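Side-chain contacts in HutD family protein (Pseudomonas aeruginosa, PDB 1YLL), which is of unknown biochemical function but belongs to the HutD family of cupin-like proteins and is possibly linked to histidine utilisation: residues L133-H136 with T141-L144; V151-Q156 with G161-H166; F40-S45 with C170-Q175; L124-V129 with F145-G150; G53-F58 with R63-L68. One frame throughout, in Å; residues are numbered along the deposited sequence.

Contact 1. Residues L133-H136 with T141-L144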
# COMPACT_ATOMS: atom_id res chain seq x y z
N LEU D 133 8.30 3.64 -8.32
CA LEU D 133 9.46 2.84 -8.70
C LEU D 133 9.55 1.72 -7.68
O LEU D 133 9.07 1.88 -6.57
CB LEU D 133 10.75 3.69 -8.73
CG LEU D 133 11.52 4.18 -7.51
CD1 LEU D 133 12.14 3.02 -6.74
CD2 LEU D 133 12.65 5.14 -7.99
N ASP D 134 10.15 0.59 -8.06
CA ASP D 134 10.27 -0.52 -7.13
C ASP D 134 11.50 -1.36 -7.48
O ASP D 134 12.05 -1.26 -8.58
CB ASP D 134 9.03 -1.43 -7.19
CG ASP D 134 8.98 -2.31 -8.44
OD1 ASP D 134 9.01 -1.78 -9.57
OD2 ASP D 134 8.91 -3.55 -8.30
N TRP D 135 11.95 -2.16 -6.52
CA TRP D 135 13.05 -3.08 -6.78
C TRP D 135 12.90 -4.22 -5.78
O TRP D 135 12.12 -4.12 -4.83
CB TRP D 135 14.42 -2.38 -6.58
CG TRP D 135 14.84 -2.12 -5.17
CD1 TRP D 135 15.56 -2.96 -4.37
CD2 TRP D 135 14.58 -0.94 -4.40
NE1 TRP D 135 15.77 -2.37 -3.14
CE2 TRP D 135 15.19 -1.13 -3.13
CE3 TRP D 135 13.90 0.26 -4.66
CZ2 TRP D 135 15.14 -0.16 -2.12
CZ3 TRP D 135 13.85 1.23 -3.63
CH2 TRP D 135 14.47 1.00 -2.39
N HIS D 136 13.60 -5.31 -6.05
CA HIS D 136 13.63 -6.45 -5.13
C HIS D 136 15.06 -6.57 -4.66
O HIS D 136 15.98 -6.47 -5.46
CB HIS D 136 13.24 -7.76 -5.83
CG HIS D 136 11.80 -7.84 -6.21
ND1 HIS D 136 10.88 -8.65 -5.57
CD2 HIS D 136 11.13 -7.22 -7.21
CE1 HIS D 136 9.70 -8.52 -6.15
NE2 HIS D 136 9.82 -7.66 -7.14
N THR D 141 20.09 -4.65 5.53
CA THR D 141 19.87 -3.30 6.02
C THR D 141 19.59 -2.34 4.88
O THR D 141 20.30 -2.36 3.87
CB THR D 141 21.09 -2.78 6.80
OG1 THR D 141 21.20 -3.50 8.04
CG2 THR D 141 20.94 -1.28 7.11
N LEU D 142 18.51 -1.56 5.00
CA LEU D 142 18.19 -0.55 4.01
C LEU D 142 18.02 0.82 4.69
O LEU D 142 17.27 0.96 5.64
CB LEU D 142 16.92 -0.88 3.20
CG LEU D 142 16.36 0.32 2.38
CD1 LEU D 142 17.33 0.67 1.25
CD2 LEU D 142 15.00 0.03 1.78
N LEU D 143 18.75 1.82 4.21
CA LEU D 143 18.59 3.17 4.70
C LEU D 143 18.06 3.90 3.45
O LEU D 143 18.69 3.88 2.39
CB LEU D 143 19.93 3.76 5.14
CG LEU D 143 20.62 2.94 6.24
CD1 LEU D 143 22.06 3.39 6.43
CD2 LEU D 143 19.80 3.10 7.50
N LEU D 144 16.88 4.51 3.54
CA LEU D 144 16.33 5.19 2.38
C LEU D 144 16.13 6.66 2.76
O LEU D 144 15.23 7.00 3.52
CB LEU D 144 14.99 4.53 1.97
CG LEU D 144 14.36 4.91 0.64
CD1 LEU D 144 13.96 6.36 0.66
CD2 LEU D 144 15.33 4.65 -0.52

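Contact 2. Residues V151-Q156 with G161-H166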
# COMPACT_ATOMS: atom_id res chain seq x y z
N VAL D 151 7.76 11.20 -0.37
CA VAL D 151 7.93 9.82 -0.77
C VAL D 151 7.29 8.81 0.16
O VAL D 151 7.63 8.72 1.35
CB VAL D 151 9.42 9.46 -0.92
CG1 VAL D 151 9.57 7.98 -1.32
CG2 VAL D 151 10.05 10.34 -2.01
N ALA D 152 6.37 8.03 -0.39
CA ALA D 152 5.69 7.00 0.37
C ALA D 152 6.39 5.67 0.08
O ALA D 152 6.73 5.38 -1.06
CB ALA D 152 4.22 6.92 -0.01
N ILE D 153 6.57 4.86 1.12
CA ILE D 153 7.26 3.59 0.99
C ILE D 153 6.40 2.39 1.36
O ILE D 153 5.70 2.41 2.38
CB ILE D 153 8.48 3.49 1.93
CG1 ILE D 153 9.36 4.72 1.82
CG2 ILE D 153 9.29 2.24 1.59
CD1 ILE D 153 10.50 4.74 2.85
N SER D 154 6.45 1.35 0.55
CA SER D 154 5.72 0.16 0.90
C SER D 154 6.72 -0.99 0.80
O SER D 154 7.66 -0.93 0.01
CB SER D 154 4.53 -0.05 -0.03
OG SER D 154 4.96 -0.44 -1.30
N LEU D 155 6.53 -2.00 1.65
CA LEU D 155 7.39 -3.18 1.70
C LEU D 155 6.46 -4.40 1.62
O LEU D 155 5.54 -4.54 2.44
CB LEU D 155 8.19 -3.21 2.99
CG LEU D 155 8.97 -4.48 3.39
CD1 LEU D 155 9.95 -4.89 2.29
CD2 LEU D 155 9.74 -4.21 4.67
N GLN D 156 6.72 -5.28 0.65
CA GLN D 156 5.89 -6.47 0.42
C GLN D 156 4.42 -6.06 0.19
O GLN D 156 3.49 -6.77 0.60
CB GLN D 156 6.00 -7.46 1.59
CG GLN D 156 7.43 -7.74 2.10
CD GLN D 156 8.33 -8.47 1.11
OE1 GLN D 156 8.52 -8.03 -0.03
NE2 GLN D 156 8.92 -9.58 1.54
N GLY D 161 4.80 4.04 5.62
CA GLY D 161 5.07 5.41 6.02
C GLY D 161 5.40 6.35 4.88
O GLY D 161 5.44 5.97 3.71
N GLN D 162 5.62 7.61 5.25
CA GLN D 162 5.94 8.65 4.30
C GLN D 162 7.07 9.48 4.82
O GLN D 162 7.17 9.73 6.03
CB GLN D 162 4.74 9.56 4.10
CG GLN D 162 3.73 9.06 3.11
CD GLN D 162 2.50 9.95 3.07
OE1 GLN D 162 1.69 9.94 4.00
NE2 GLN D 162 2.38 10.74 2.01
N LEU D 163 7.90 9.94 3.90
CA LEU D 163 9.05 10.75 4.27
C LEU D 163 8.96 12.21 3.84
O LEU D 163 8.64 12.52 2.69
CB LEU D 163 10.33 10.13 3.67
CG LEU D 163 11.02 8.87 4.23
CD1 LEU D 163 10.09 7.72 4.46
CD2 LEU D 163 12.11 8.46 3.23
N ALA D 164 9.27 13.10 4.77
CA ALA D 164 9.33 14.53 4.47
C ALA D 164 10.80 14.75 4.06
O ALA D 164 11.62 13.81 4.13
CB ALA D 164 8.99 15.36 5.72
N ALA D 165 11.13 15.97 3.63
CA ALA D 165 12.50 16.26 3.20
C ALA D 165 13.51 15.96 4.31
O ALA D 165 13.36 16.40 5.45
CB ALA D 165 12.63 17.72 2.77
N HIS D 166 14.53 15.20 3.92
CA HIS D 166 15.63 14.73 4.76
C HIS D 166 15.30 13.66 5.76
O HIS D 166 16.16 13.29 6.56
CB HIS D 166 16.38 15.89 5.44
CG HIS D 166 17.12 16.76 4.47
ND1 HIS D 166 18.04 17.71 4.86
CD2 HIS D 166 17.06 16.83 3.11
CE1 HIS D 166 18.50 18.33 3.79
NE2 HIS D 166 17.92 17.81 2.72
O HOH W 1 10.22 12.28 0.62

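Contact 3. Residues F40-S45 with C170-Q175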
# COMPACT_ATOMS: atom_id res chain seq x y z
N PHE D 40 31.99 2.51 15.13
CA PHE D 40 30.82 1.98 14.43
C PHE D 40 31.18 1.13 13.22
O PHE D 40 32.31 1.12 12.77
CB PHE D 40 29.93 3.15 13.96
CG PHE D 40 30.61 4.12 13.02
CD1 PHE D 40 30.79 3.84 11.65
CD2 PHE D 40 31.11 5.33 13.51
CE1 PHE D 40 31.46 4.75 10.80
CE2 PHE D 40 31.77 6.23 12.69
CZ PHE D 40 31.94 5.94 11.32
N GLY D 41 30.20 0.38 12.73
CA GLY D 41 30.38 -0.42 11.53
C GLY D 41 30.00 0.41 10.31
O GLY D 41 30.62 0.33 9.25
N TRP D 42 28.93 1.18 10.44
CA TRP D 42 28.54 2.09 9.37
C TRP D 42 27.83 3.25 10.05
O TRP D 42 27.29 3.13 11.16
CB TRP D 42 27.64 1.43 8.30
CG TRP D 42 26.39 0.78 8.80
CD1 TRP D 42 26.16 -0.56 8.93
CD2 TRP D 42 25.18 1.43 9.20
NE1 TRP D 42 24.90 -0.79 9.39
CE2 TRP D 42 24.27 0.41 9.57
CE3 TRP D 42 24.77 2.77 9.28
CZ2 TRP D 42 22.97 0.69 10.04
CZ3 TRP D 42 23.48 3.05 9.73
CH2 TRP D 42 22.59 2.02 10.11
N ARG D 43 27.90 4.40 9.39
CA ARG D 43 27.28 5.61 9.90
C ARG D 43 26.78 6.43 8.72
O ARG D 43 27.48 6.57 7.71
CB ARG D 43 28.31 6.43 10.66
CG ARG D 43 27.81 7.73 11.21
CD ARG D 43 28.86 8.28 12.15
NE ARG D 43 28.66 9.69 12.49
CZ ARG D 43 29.10 10.72 11.77
NH1 ARG D 43 28.88 11.95 12.19
NH2 ARG D 43 29.74 10.53 10.63
N LEU D 44 25.58 6.97 8.87
CA LEU D 44 24.98 7.81 7.82
C LEU D 44 24.80 9.19 8.44
O LEU D 44 24.35 9.31 9.59
CB LEU D 44 23.60 7.24 7.45
CG LEU D 44 23.07 6.93 6.04
CD1 LEU D 44 21.69 7.59 5.88
CD2 LEU D 44 24.05 7.32 4.94
N SER D 45 25.11 10.23 7.69
CA SER D 45 24.97 11.56 8.27
C SER D 45 24.83 12.63 7.20
O SER D 45 25.07 12.38 6.02
CB SER D 45 26.23 11.89 9.09
OG SER D 45 27.40 11.85 8.25
N CYS D 170 14.89 3.54 8.13
CA CYS D 170 16.01 2.69 8.53
C CYS D 170 15.42 1.31 8.79
O CYS D 170 14.61 1.17 9.71
CB CYS D 170 16.68 3.20 9.81
SG CYS D 170 18.11 2.15 10.40
N ALA D 171 15.78 0.32 7.98
CA ALA D 171 15.29 -1.05 8.17
C ALA D 171 16.49 -1.97 8.39
O ALA D 171 17.41 -2.04 7.57
CB ALA D 171 14.49 -1.52 6.96
N GLU D 172 16.49 -2.69 9.50
CA GLU D 172 17.61 -3.56 9.80
C GLU D 172 17.11 -4.96 10.09
O GLU D 172 15.95 -5.14 10.42
CB GLU D 172 18.37 -3.06 11.04
CG GLU D 172 19.47 -2.06 10.79
CD GLU D 172 20.16 -1.68 12.09
OE1 GLU D 172 19.50 -1.07 12.96
OE2 GLU D 172 21.36 -2.00 12.25
N GLY D 173 18.00 -5.94 9.95
CA GLY D 173 17.66 -7.32 10.23
C GLY D 173 16.67 -7.95 9.28
O GLY D 173 15.95 -8.88 9.65
N LEU D 174 16.61 -7.43 8.05
CA LEU D 174 15.70 -7.95 7.04
C LEU D 174 16.20 -9.32 6.63
O LEU D 174 17.41 -9.54 6.52
CB LEU D 174 15.67 -7.02 5.82
CG LEU D 174 15.12 -5.60 6.04
CD1 LEU D 174 15.67 -4.66 4.98
CD2 LEU D 174 13.62 -5.61 5.99
N GLN D 175 15.27 -10.25 6.42
CA GLN D 175 15.60 -11.62 6.04
C GLN D 175 14.92 -12.00 4.74
O GLN D 175 13.70 -11.87 4.63
CB GLN D 175 15.12 -12.61 7.12
CG GLN D 175 15.85 -12.55 8.46
CD GLN D 175 17.27 -13.13 8.42
OE1 GLN D 175 17.63 -13.87 7.51
NE2 GLN D 175 18.07 -12.81 9.44

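Contact 4. Residues L124-V129 with F145-G150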
# COMPACT_ATOMS: atom_id res chain seq x y z
N LEU D 124 25.00 2.12 -2.95
CA LEU D 124 24.42 3.43 -2.74
C LEU D 124 24.00 3.97 -4.08
O LEU D 124 24.82 4.00 -5.02
CB LEU D 124 25.44 4.37 -2.08
CG LEU D 124 24.91 5.79 -1.80
CD1 LEU D 124 25.61 6.37 -0.53
CD2 LEU D 124 25.10 6.75 -3.01
N GLN D 125 22.74 4.40 -4.18
CA GLN D 125 22.27 4.94 -5.45
C GLN D 125 21.19 6.01 -5.30
O GLN D 125 20.24 5.82 -4.57
CB GLN D 125 21.68 3.80 -6.31
CG GLN D 125 21.17 4.29 -7.68
CD GLN D 125 20.75 3.20 -8.61
OE1 GLN D 125 20.55 2.07 -8.21
NE2 GLN D 125 20.62 3.55 -9.90
N TRP D 126 21.37 7.14 -5.98
CA TRP D 126 20.36 8.21 -5.99
C TRP D 126 19.32 7.82 -7.02
O TRP D 126 19.66 7.46 -8.13
CB TRP D 126 21.02 9.54 -6.39
CG TRP D 126 21.72 10.15 -5.24
CD1 TRP D 126 23.08 10.08 -4.96
CD2 TRP D 126 21.14 10.90 -4.19
NE1 TRP D 126 23.35 10.75 -3.81
CE2 TRP D 126 22.19 11.26 -3.30
CE3 TRP D 126 19.84 11.31 -3.89
CZ2 TRP D 126 21.96 12.01 -2.14
CZ3 TRP D 126 19.61 12.05 -2.74
CH2 TRP D 126 20.66 12.39 -1.88
N LEU D 127 18.04 7.88 -6.61
CA LEU D 127 16.92 7.51 -7.47
C LEU D 127 15.91 8.65 -7.49
O LEU D 127 15.59 9.20 -6.45
CB LEU D 127 16.26 6.27 -6.91
CG LEU D 127 17.15 5.01 -6.84
CD1 LEU D 127 16.52 3.97 -5.90
CD2 LEU D 127 17.35 4.47 -8.23
N ARG D 128 15.39 9.00 -8.68
CA ARG D 128 14.38 10.06 -8.74
C ARG D 128 13.06 9.33 -8.85
O ARG D 128 12.82 8.62 -9.84
CB ARG D 128 14.56 10.96 -9.96
CG ARG D 128 13.66 12.21 -9.91
CD ARG D 128 13.96 13.15 -11.08
NE ARG D 128 13.33 14.47 -10.91
CZ ARG D 128 12.31 14.92 -11.64
NH1 ARG D 128 11.83 16.13 -11.42
NH2 ARG D 128 11.78 14.15 -12.58
N VAL D 129 12.22 9.47 -7.83
CA VAL D 129 10.92 8.81 -7.80
C VAL D 129 9.92 9.69 -8.56
O VAL D 129 9.55 10.76 -8.11
CB VAL D 129 10.43 8.59 -6.36
CG1 VAL D 129 9.10 7.85 -6.39
CG2 VAL D 129 11.45 7.76 -5.57
N PHE D 145 17.02 7.52 2.26
CA PHE D 145 17.03 8.93 2.60
C PHE D 145 16.27 9.74 1.56
O PHE D 145 16.52 9.58 0.39
CB PHE D 145 18.48 9.41 2.62
CG PHE D 145 18.62 10.90 2.85
CD1 PHE D 145 18.52 11.42 4.13
CD2 PHE D 145 18.89 11.76 1.77
CE1 PHE D 145 18.68 12.79 4.35
CE2 PHE D 145 19.07 13.14 1.98
CZ PHE D 145 18.96 13.65 3.25
N ALA D 146 15.33 10.58 1.99
CA ALA D 146 14.58 11.40 1.04
C ALA D 146 15.18 12.80 0.99
O ALA D 146 15.22 13.46 2.03
CB ALA D 146 13.10 11.50 1.46
N GLN D 147 15.65 13.25 -0.16
CA GLN D 147 16.18 14.62 -0.21
C GLN D 147 14.99 15.58 -0.32
O GLN D 147 14.95 16.65 0.30
CB GLN D 147 17.09 14.82 -1.40
CG GLN D 147 17.61 16.23 -1.41
CD GLN D 147 18.39 16.57 -2.63
OE1 GLN D 147 18.27 15.92 -3.66
NE2 GLN D 147 19.18 17.64 -2.53
N GLN D 148 14.01 15.18 -1.12
CA GLN D 148 12.82 15.99 -1.31
C GLN D 148 11.60 15.34 -0.64
O GLN D 148 11.58 14.14 -0.39
CB GLN D 148 12.62 16.23 -2.80
CG GLN D 148 13.80 17.03 -3.36
CD GLN D 148 13.96 16.95 -4.85
OE1 GLN D 148 14.36 17.92 -5.50
NE2 GLN D 148 13.68 15.79 -5.42
N ASP D 149 10.59 16.15 -0.33
CA ASP D 149 9.41 15.66 0.37
C ASP D 149 8.41 14.85 -0.46
O ASP D 149 8.38 14.94 -1.68
CB ASP D 149 8.66 16.86 0.98
CG ASP D 149 7.73 16.46 2.10
OD1 ASP D 149 7.02 15.45 1.96
OD2 ASP D 149 7.70 17.15 3.14
N GLY D 150 7.61 14.05 0.23
CA GLY D 150 6.55 13.32 -0.41
C GLY D 150 6.70 11.88 -0.82
O GLY D 150 5.84 11.36 -1.54

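Contact 5. Residues G53-F58 with R63-L68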
# COMPACT_ATOMS: atom_id res chain seq x y z
N GLY D 53 38.23 23.53 3.59
CA GLY D 53 39.19 23.11 4.59
C GLY D 53 39.39 21.61 4.50
O GLY D 53 38.70 20.93 3.74
N GLY D 54 40.33 21.09 5.28
CA GLY D 54 40.59 19.66 5.23
C GLY D 54 39.49 18.88 5.92
O GLY D 54 38.77 19.41 6.76
N PHE D 55 39.35 17.61 5.54
CA PHE D 55 38.36 16.74 6.16
C PHE D 55 39.14 15.84 7.10
O PHE D 55 40.24 15.38 6.77
CB PHE D 55 37.63 15.89 5.11
CG PHE D 55 36.47 16.57 4.45
CD1 PHE D 55 35.76 15.92 3.43
CD2 PHE D 55 36.08 17.86 4.82
CE1 PHE D 55 34.69 16.55 2.79
CE2 PHE D 55 34.99 18.51 4.17
CZ PHE D 55 34.30 17.84 3.16
N SER D 56 38.59 15.62 8.28
CA SER D 56 39.20 14.77 9.28
C SER D 56 39.16 13.34 8.79
O SER D 56 38.25 12.95 8.05
CB SER D 56 38.44 14.90 10.60
OG SER D 56 38.49 16.23 11.09
N GLY D 57 40.12 12.54 9.23
CA GLY D 57 40.18 11.17 8.78
C GLY D 57 39.29 10.19 9.51
O GLY D 57 38.93 10.37 10.67
N PHE D 58 38.95 9.13 8.80
CA PHE D 58 38.15 8.05 9.36
C PHE D 58 38.96 6.87 8.93
O PHE D 58 38.65 6.16 7.97
CB PHE D 58 36.75 8.03 8.74
CG PHE D 58 35.78 8.99 9.40
CD1 PHE D 58 35.68 10.32 8.99
CD2 PHE D 58 34.96 8.56 10.43
CE1 PHE D 58 34.76 11.18 9.59
CE2 PHE D 58 34.03 9.41 11.05
CZ PHE D 58 33.93 10.73 10.62
N ARG D 63 34.42 5.76 2.41
CA ARG D 63 33.46 6.86 2.46
C ARG D 63 32.82 7.06 1.10
O ARG D 63 33.44 6.86 0.06
CB ARG D 63 34.15 8.17 2.87
CG ARG D 63 34.80 8.15 4.27
CD ARG D 63 35.18 9.57 4.73
NE ARG D 63 34.01 10.46 4.76
CZ ARG D 63 34.02 11.69 5.27
NH1 ARG D 63 35.13 12.18 5.79
NH2 ARG D 63 32.90 12.43 5.27
N ILE D 64 31.55 7.46 1.12
CA ILE D 64 30.87 7.84 -0.12
C ILE D 64 30.16 9.13 0.28
O ILE D 64 29.34 9.14 1.21
CB ILE D 64 29.83 6.83 -0.59
CG1 ILE D 64 30.46 5.43 -0.72
CG2 ILE D 64 29.29 7.27 -1.96
CD1 ILE D 64 29.50 4.42 -1.41
N ILE D 65 30.45 10.22 -0.42
CA ILE D 65 29.84 11.50 -0.08
C ILE D 65 29.07 12.03 -1.28
O ILE D 65 29.44 11.78 -2.42
CB ILE D 65 30.95 12.52 0.31
CG1 ILE D 65 30.34 13.80 0.84
CG2 ILE D 65 31.85 12.78 -0.90
CD1 ILE D 65 31.30 14.53 1.73
N SER D 66 27.98 12.74 -1.00
CA SER D 66 27.17 13.36 -2.04
C SER D 66 26.77 14.77 -1.63
O SER D 66 26.36 14.98 -0.51
CB SER D 66 25.86 12.59 -2.29
OG SER D 66 26.05 11.26 -2.73
N VAL D 67 26.91 15.75 -2.52
CA VAL D 67 26.42 17.07 -2.19
C VAL D 67 24.87 17.03 -2.24
O VAL D 67 24.30 16.35 -3.10
CB VAL D 67 26.88 18.13 -3.22
CG1 VAL D 67 26.06 19.43 -3.04
CG2 VAL D 67 28.37 18.40 -3.04
N LEU D 68 24.22 17.72 -1.31
CA LEU D 68 22.75 17.79 -1.27
C LEU D 68 22.23 19.16 -1.70
O LEU D 68 21.34 19.27 -2.54
CB LEU D 68 22.22 17.58 0.13
CG LEU D 68 22.32 16.21 0.75
CD1 LEU D 68 21.68 16.28 2.12
CD2 LEU D 68 21.60 15.18 -0.15
O HOH W 2 37.84 11.06 5.98
O HOH W 3 35.79 14.24 7.72

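Contact 1. Residues L133-H136 with T141-L144
The backbones at W135 and L142 stay well apart, with 12.2 Å between W135 CA and L142 CA, and no backbone hydrogen bond joins the two strands. The gap is bridged by side chains. The W135 indole reaches across with the far end of its six-membered ring. Its CZ2 lies 3.9 Å from L142 CD2, and this methyl sits at the ring edge, near the ring plane. L142 CD1 is only slightly farther from the same ring atom. The two side chains reach toward each other from their own strands. L144 reaches the neighbouring ring corner, with 4.2 Å between W135 CH2 and L144 CD2, on a slanting approach.

Strands 132-137 and 141-146 belong to different antiparallel sheets of the second half of the chain. The contact is therefore packing between two sheets of a cupin-type beta-barrel, made across the interior, and all three touching residues are buried. W135 carries its ring between the backbone N and the carbonyl carbon (chi1 74°), and chi2 of 90° turns the indole plane roughly square to the plane of CA, CB and CG. L133 CD1 of the same strand adds a methyl in the plane of the ring, at its edge.

Beyond the two strands, W135 stacks on W180 and makes a cation-pi contact with R123 of the second subunit. H136 pairs with a strand of that subunit, which carries the sheet across the interface.

Contact 2. Residues V151-Q156 with G161-H166
L163 O is approached by several donors. A water donates to it at 2.6 Å, and V151 N reaches it in a weak bond of 3.4 Å. The backbone N of G150 is a further donor to it. The same water accepts from V151 N at 2.9 Å, so it sits beside the weak direct bond and supplements it. The return bond of this antiparallel pair is firmer: L163 N gives to V151 O at 2.8 Å, with an N-H...O angle of 160°. Two residues along the strand, I153 N bonds to G161 O at 3.0 Å and is nearly straight (171°).

The two strands form a beta hairpin. A152 and Q162 make the non-hydrogen-bonded pair between these bonds. Their side chains share one face of the sheet, with A152 CB 3.8 Å from Q162 CG, at the more exposed side. V151, I153 and L163 point to the other face and are buried. There the I153 and L163 side chains meet at a slant through their terminal methyls. I153 CD1 and L163 CD1 are 3.4 Å apart, which is tight for two carbons. I153 puts CG1 anti to the carbonyl carbon (chi1 -49°), and its extended chi2 sends CD1 onward to L163.

The hairpin forms one side of a four-stranded antiparallel sheet. Strand 151-155 also pairs with strand 178-184 through A152 and S154, while V151 packs on A188 and V190 of strand 187-197.

Contact 3. Residues F40-S45 with C170-Q175
W42 and E172 cross obliquely, with the indole and carboxylate planes 76° apart. Contact is at the far side of the six-membered ring, where W42 CZ2 lies 3.8 Å from E172 OE2. The oxygen comes in at a slant to the ring, and no hydrogen bond joins the two side chains. C170 meets the indole differently. Its sulfur lies at the ring edge, near the ring plane, 4.5 Å from W42 CH2. The indole thus has a carboxylate oxygen and a sulfur close to two adjacent carbons of its outer rim.

The backbones are far apart: W42 CA and E172 CA are 12.3 Å from each other. The length of the side chains closes this distance. W42 sets its CG between the backbone N and the carbonyl carbon (chi1 56°), and E172 runs out straight beyond CG (chi2 -178°), which brings the carboxylate to the ring. The CB of C170 points toward the W42 segment.

W42 is buried, while C170 and E172 are partly exposed, so the contact lies where a buried ring meets a more open margin. It joins the two halves of a bicupin-like chain: W42 belongs to the six-stranded sheet of the first half, and C170 and E172 to a strand and the following turn of the second.

Strand 42-49 lies between strands 24-31 and 108-115. Strand 168-171 lies beside strand 141-146, whose L143 packs on both W42 and C170. H120 meets W42 edge-to-face, and D32 takes a hydrogen bond from W42 N.

Contact 4. Residues L124-V129 with F145-G150
F145, first in its segment, meets W126 across the contact. W126 CH2 lies 4.1 Å from F145 CD2, at the edge of the phenyl ring and near its plane. Seen from the indole, the same approach is slanted, as are the two side chains to each other. F145 holds its ring anti to the backbone N (chi1 176°), on the side of W126.

Q147 is the next to touch. Its CB lies at the edge of the indole, near the ring plane, 4.0 Å from W126 CZ3. The side chain crosses W126 at about a right angle and runs on extended beyond CG. Its amide plane is turned 57° from the indole. Q147 OE1 stays 4.2 Å from W126 CZ3, and its hydrogen bond goes to R88.

The CB of W126 points neither toward nor away from the second segment, and only the outer ring carbons reach it. The indole NE1 bonds to S66 OG, so the ring is held at its polar side.

Across the two segments this is mainly apolar packing between two strands of the five-stranded sheet and the loop after one of them. Strand 187-197 lies between strands 120-129 and 141-146 and pairs with both. L68 of strand 62-69 touches W126, F145 and Q147, and F145 also stacks on F111, so the first half of the chain covers this cluster. L124 pairs with a strand of the second subunit.

Contact 5. Residues G53-F58 with R63-L68
The first cupin-like barrel holds this contact, where F55, S56 and F58, on an edge strand and the loop after it, face R63 and I65 on strand 62-69 of another sheet. R63 is the centre. Its NH1 donates to two waters, each 2.9 Å away, and both waters donate to S56 O at 2.8 Å. Water 2 lies in the guanidinium plane, at its edge. The direct approach, R63 NH1 to S56 O, is 3.9 Å, so the waters make the polar link.

F58 crosses R63 at about a right angle, with ring and guanidinium planes 71° apart. F58 CD1 is 3.7 Å from R63 NH1, and F58 CE1 lies over one guanidinium face. Both waters sit at the edge of the F58 ring, in its plane. A bend in the R63 chain (chi3 58°) turns the guanidinium to this place. F55 adds an apolar contact, with its CE1 4.1 Å from I65 CD1, the two side chains crossing at a slant.

R63 NH2 bonds to N112 on strand 108-115, which pairs with strand 62-69. Strand 91-94 borders strand 62-69 on its other side, and L75 of strand 73-77 packs on both F55 and I65.

Overall arrangement
Contact 3 opens first, at residue 40, and closes last, at residue 175. Between its segments come contact 5, then contact 4 with contact 1 inside it, then contact 2. Contact 5 lies in the first cupin-like half. Contacts 1, 2 and 4 lie in the second, their centres 10 to 11 Å apart. Contacts 1 and 4 share strand 141-146, and strand 168-171 of contact 3 is its neighbour in the sheet. Contact 3 joins the halves directly. Contacts 4 and 5 also touch each other between the halves, although their centres are 20 Å apart. The two halves thus pack as one unit. Contacts 1 and 4 also reach the second subunit, so the same sheets serve the assembly.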